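Glycoside hydrolase family 12 (Spirochaeta thermophila, PDB 5LU3) is the family 64 carbohydrate-binding module, a calcium-binding beta-sandwich, of a protein that is probably a cellulase. Local coordinates at residues A[25-30]-A[66-71]. Numbering follows the deposited sequence.
Sequences FSTTVD and GYWYIH
The phenyl ring of Phe25 lies over the pyrrole half of the Trp68 indole in an offset face-to-face stack, with ring centroids 4.1 Å apart and planes inclined by 19°. The benzo half is covered by the methylene of the same phenylalanine: CB of Phe25 sits 3.3 Å from the centroid of the six-membered ring of Trp68, almost on its normal, in a CH-pi contact. Trp68 answers with its own CB, 4.2 Å from the centroid of the Phe25 ring and again over the face. With chi1 at -70°, CG of Trp68 stands anti to the carbonyl carbon, and the indole reaches from the strand to the loop. Thr27 comes to the far rim of that indole in its plane, its CG2 3.7 Å from Trp68 CH2, while the pyrrole NE1 donates to the backbone O of Val60. With a leucine in place of Trp68, the Phe25 ring would probably lose its flat partner and the Val60 carbonyl its donor. Phe25 also packs on Val35 of strand 33-40, in the facing sheet. The stack thus joins the loop after strand 16-22 to the neighbouring strand 68-74, a buried aromatic pair inside a beta-sandwich, near the calcium ligand Asp24.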
ATOM      1  N   PHE A  25       1.424  -9.395  -0.520  1.00 10.13           N
ATOM      2  CA  PHE A  25       2.465  -8.882   0.378  1.00 10.34           C
ATOM      3  C   PHE A  25       3.373  -9.990   0.896  1.00 10.48           C
ATOM      4  O   PHE A  25       2.928 -11.106   1.149  1.00 12.11           O
ATOM      5  CB  PHE A  25       1.887  -8.177   1.611  1.00 10.01           C
ATOM      6  CG  PHE A  25       1.496  -6.741   1.417  1.00  9.63           C
ATOM      7  CD1 PHE A  25       1.066  -6.230   0.216  1.00 10.47           C
ATOM      8  CD2 PHE A  25       1.598  -5.870   2.494  1.00  9.91           C
ATOM      9  CE1 PHE A  25       0.715  -4.885   0.086  1.00 10.38           C
ATOM     10  CE2 PHE A  25       1.256  -4.535   2.383  1.00 10.04           C
ATOM     11  CZ  PHE A  25       0.792  -4.045   1.186  1.00 10.35           C
ATOM     12  N   SER A  26       4.631  -9.642   1.132  1.00  9.70           N
ATOM     13  CA  SER A  26       5.547 -10.552   1.810  1.00 10.61           C
ATOM     14  C   SER A  26       5.034 -10.836   3.235  1.00 12.28           C
ATOM     15  O   SER A  26       4.654  -9.904   3.957  1.00 12.97           O
ATOM     16  CB  SER A  26       6.946  -9.936   1.905  1.00 12.32           C
ATOM     17  OG  SER A  26       7.856 -10.926   2.379  1.00 15.69           O
ATOM     18  N   THR A  27       5.019 -12.104   3.613  1.00 13.93           N
ATOM     19  CA  THR A  27       4.786 -12.513   4.988  1.00 16.89           C
ATOM     20  C   THR A  27       6.015 -13.077   5.658  1.00 19.07           C
ATOM     21  O   THR A  27       5.925 -13.596   6.762  1.00 26.08           O
ATOM     22  CB  THR A  27       3.673 -13.561   5.048  1.00 18.03           C
ATOM     23  OG1 THR A  27       4.054 -14.711   4.289  1.00 22.29           O
ATOM     24  CG2 THR A  27       2.376 -12.999   4.509  1.00 19.63           C
ATOM     25  N   THR A  28       7.124 -13.103   4.952  1.00 16.41           N
ATOM     26  CA  THR A  28       8.390 -13.415   5.536  1.00 17.24           C
ATOM     27  C   THR A  28       9.221 -12.141   5.595  1.00 14.70           C
ATOM     28  O   THR A  28       9.011 -11.184   4.839  1.00 13.64           O
ATOM     29  CB  THR A  28       9.102 -14.515   4.757  1.00 22.70           C
ATOM     30  OG1 THR A  28       9.290 -14.084   3.433  1.00 25.76           O
ATOM     31  CG2 THR A  28       8.284 -15.780   4.719  1.00 27.23           C
ATOM     32  N   VAL A  29      10.165 -12.128   6.515  1.00 14.62           N
ATOM     33  CA  VAL A  29      10.999 -10.963   6.710  1.00 13.85           C
ATOM     34  C   VAL A  29      11.800 -10.695   5.447  1.00 13.10           C
ATOM     35  O   VAL A  29      12.570 -11.534   5.000  1.00 16.50           O
ATOM     36  CB  VAL A  29      11.924 -11.104   7.937  1.00 15.72           C
ATOM     37  CG1 VAL A  29      12.843  -9.898   8.024  1.00 16.07           C
ATOM     38  CG2 VAL A  29      11.103 -11.201   9.200  1.00 17.80           C
ATOM     39  N   ASP A  30      11.601  -9.506   4.882  1.00 12.78           N
ATOM     40  CA  ASP A  30      12.284  -9.064   3.674  1.00 13.04           C
ATOM     41  C   ASP A  30      12.253  -7.550   3.672  1.00 11.92           C
ATOM     42  O   ASP A  30      11.267  -6.908   3.247  1.00 12.21           O
ATOM     43  CB  ASP A  30      11.628  -9.663   2.416  1.00 12.80           C
ATOM     44  CG  ASP A  30      12.421  -9.386   1.157  1.00 15.30           C
ATOM     45  OD1 ASP A  30      13.245  -8.450   1.158  1.00 15.86           O
ATOM     46  OD2 ASP A  30      12.220 -10.148   0.172  1.00 20.52           O
ATOM     47  N   GLY A  66      -6.322 -13.368   4.768  1.00 11.14           N
ATOM     48  CA  GLY A  66      -5.038 -13.352   4.084  1.00 11.54           C
ATOM     49  C   GLY A  66      -4.816 -12.224   3.080  1.00 11.59           C
ATOM     50  O   GLY A  66      -3.849 -12.241   2.355  1.00 14.33           O
ATOM     51  N   TYR A  67      -5.723 -11.269   3.015  1.00 10.36           N
ATOM     52  CA  TYR A  67      -5.601 -10.139   2.123  1.00  9.52           C
ATOM     53  C   TYR A  67      -5.177  -8.871   2.842  1.00  9.39           C
ATOM     54  O   TYR A  67      -5.281  -8.727   4.050  1.00  9.59           O
ATOM     55  CB  TYR A  67      -6.937  -9.885   1.385  1.00 10.49           C
ATOM     56  CG  TYR A  67      -7.067 -10.683   0.111  1.00 12.49           C
ATOM     57  CD1 TYR A  67      -7.329 -12.042   0.119  1.00 14.24           C
ATOM     58  CD2 TYR A  67      -6.941 -10.064  -1.112  1.00 12.69           C
ATOM     59  CE1 TYR A  67      -7.426 -12.750  -1.082  1.00 16.89           C
ATOM     60  CE2 TYR A  67      -7.026 -10.736  -2.290  1.00 16.60           C
ATOM     61  CZ  TYR A  67      -7.260 -12.071  -2.287  1.00 17.37           C
ATOM     62  OH  TYR A  67      -7.328 -12.733  -3.500  1.00 23.25           O
ATOM     63  N   TRP A  68      -4.697  -7.934   2.024  1.00  8.87           N
ATOM     64  CA  TRP A  68      -4.388  -6.581   2.461  1.00  8.67           C
ATOM     65  C   TRP A  68      -5.348  -5.628   1.752  1.00  9.07           C
ATOM     66  O   TRP A  68      -5.370  -5.575   0.519  1.00 10.66           O
ATOM     67  CB  TRP A  68      -2.905  -6.229   2.177  1.00  9.52           C
ATOM     68  CG  TRP A  68      -1.964  -6.989   3.064  1.00  8.87           C
ATOM     69  CD1 TRP A  68      -1.436  -6.564   4.230  1.00  8.99           C
ATOM     70  CD2 TRP A  68      -1.473  -8.307   2.861  1.00  9.20           C
ATOM     71  NE1 TRP A  68      -0.626  -7.522   4.777  1.00  9.46           N
ATOM     72  CE2 TRP A  68      -0.646  -8.619   3.955  1.00  9.08           C
ATOM     73  CE3 TRP A  68      -1.649  -9.254   1.864  1.00  9.94           C
ATOM     74  CZ2 TRP A  68       0.010  -9.853   4.068  1.00 10.16           C
ATOM     75  CZ3 TRP A  68      -0.998 -10.476   1.982  1.00 10.74           C
ATOM     76  CH2 TRP A  68      -0.184 -10.756   3.074  1.00 10.23           C
ATOM     77  N   TYR A  69      -6.122  -4.892   2.553  1.00  9.21           N
ATOM     78  CA  TYR A  69      -7.138  -3.950   2.091  1.00  9.25           C
ATOM     79  C   TYR A  69      -6.618  -2.537   2.288  1.00  9.33           C
ATOM     80  O   TYR A  69      -6.356  -2.116   3.415  1.00 10.33           O
ATOM     81  CB  TYR A  69      -8.429  -4.168   2.902  1.00  9.05           C
ATOM     82  CG  TYR A  69      -9.060  -5.505   2.603  1.00  9.60           C
ATOM     83  CD1 TYR A  69      -9.975  -5.654   1.562  1.00 10.72           C
ATOM     84  CD2 TYR A  69      -8.751  -6.631   3.348  1.00  9.76           C
ATOM     85  CE1 TYR A  69     -10.523  -6.875   1.264  1.00 11.54           C
ATOM     86  CE2 TYR A  69      -9.293  -7.885   3.023  1.00  9.33           C
ATOM     87  CZ  TYR A  69     -10.205  -7.992   1.993  1.00 10.53           C
ATOM     88  OH  TYR A  69     -10.785  -9.211   1.650  1.00 13.04           O
ATOM     89  N   ILE A  70      -6.435  -1.843   1.167  1.00 10.21           N
ATOM     90  CA  ILE A  70      -5.724  -0.561   1.119  1.00  9.65           C
ATOM     91  C   ILE A  70      -6.683   0.552   0.750  1.00 10.13           C
ATOM     92  O   ILE A  70      -7.397   0.450  -0.249  1.00 11.53           O
ATOM     93  CB  ILE A  70      -4.615  -0.645   0.059  1.00 11.10           C
ATOM     94  CG1 ILE A  70      -3.674  -1.823   0.327  1.00 11.69           C
ATOM     95  CG2 ILE A  70      -3.852   0.671  -0.012  1.00 12.35           C
ATOM     96  CD1 ILE A  70      -3.267  -2.554  -0.906  1.00 13.26           C
ATOM     97  N   HIS A  71      -6.655   1.611   1.556  1.00  9.56           N
ATOM     98  CA  HIS A  71      -7.406   2.825   1.283  1.00 10.11           C
ATOM     99  C   HIS A  71      -6.418   3.958   1.078  1.00  9.78           C
ATOM    100  O   HIS A  71      -5.627   4.264   1.956  1.00 10.71           O
ATOM    101  CB  HIS A  71      -8.300   3.102   2.478  1.00 12.08           C
ATOM    102  CG  HIS A  71      -9.171   4.303   2.348  1.00 14.50           C
ATOM    103  ND1 HIS A  71      -9.918   4.745   3.408  1.00 18.75           N
ATOM    104  CD2 HIS A  71      -9.388   5.194   1.344  1.00 15.48           C
ATOM    105  CE1 HIS A  71     -10.594   5.826   3.063  1.00 18.60           C
ATOM    106  NE2 HIS A  71     -10.282   6.126   1.818  1.00 17.19           N
TER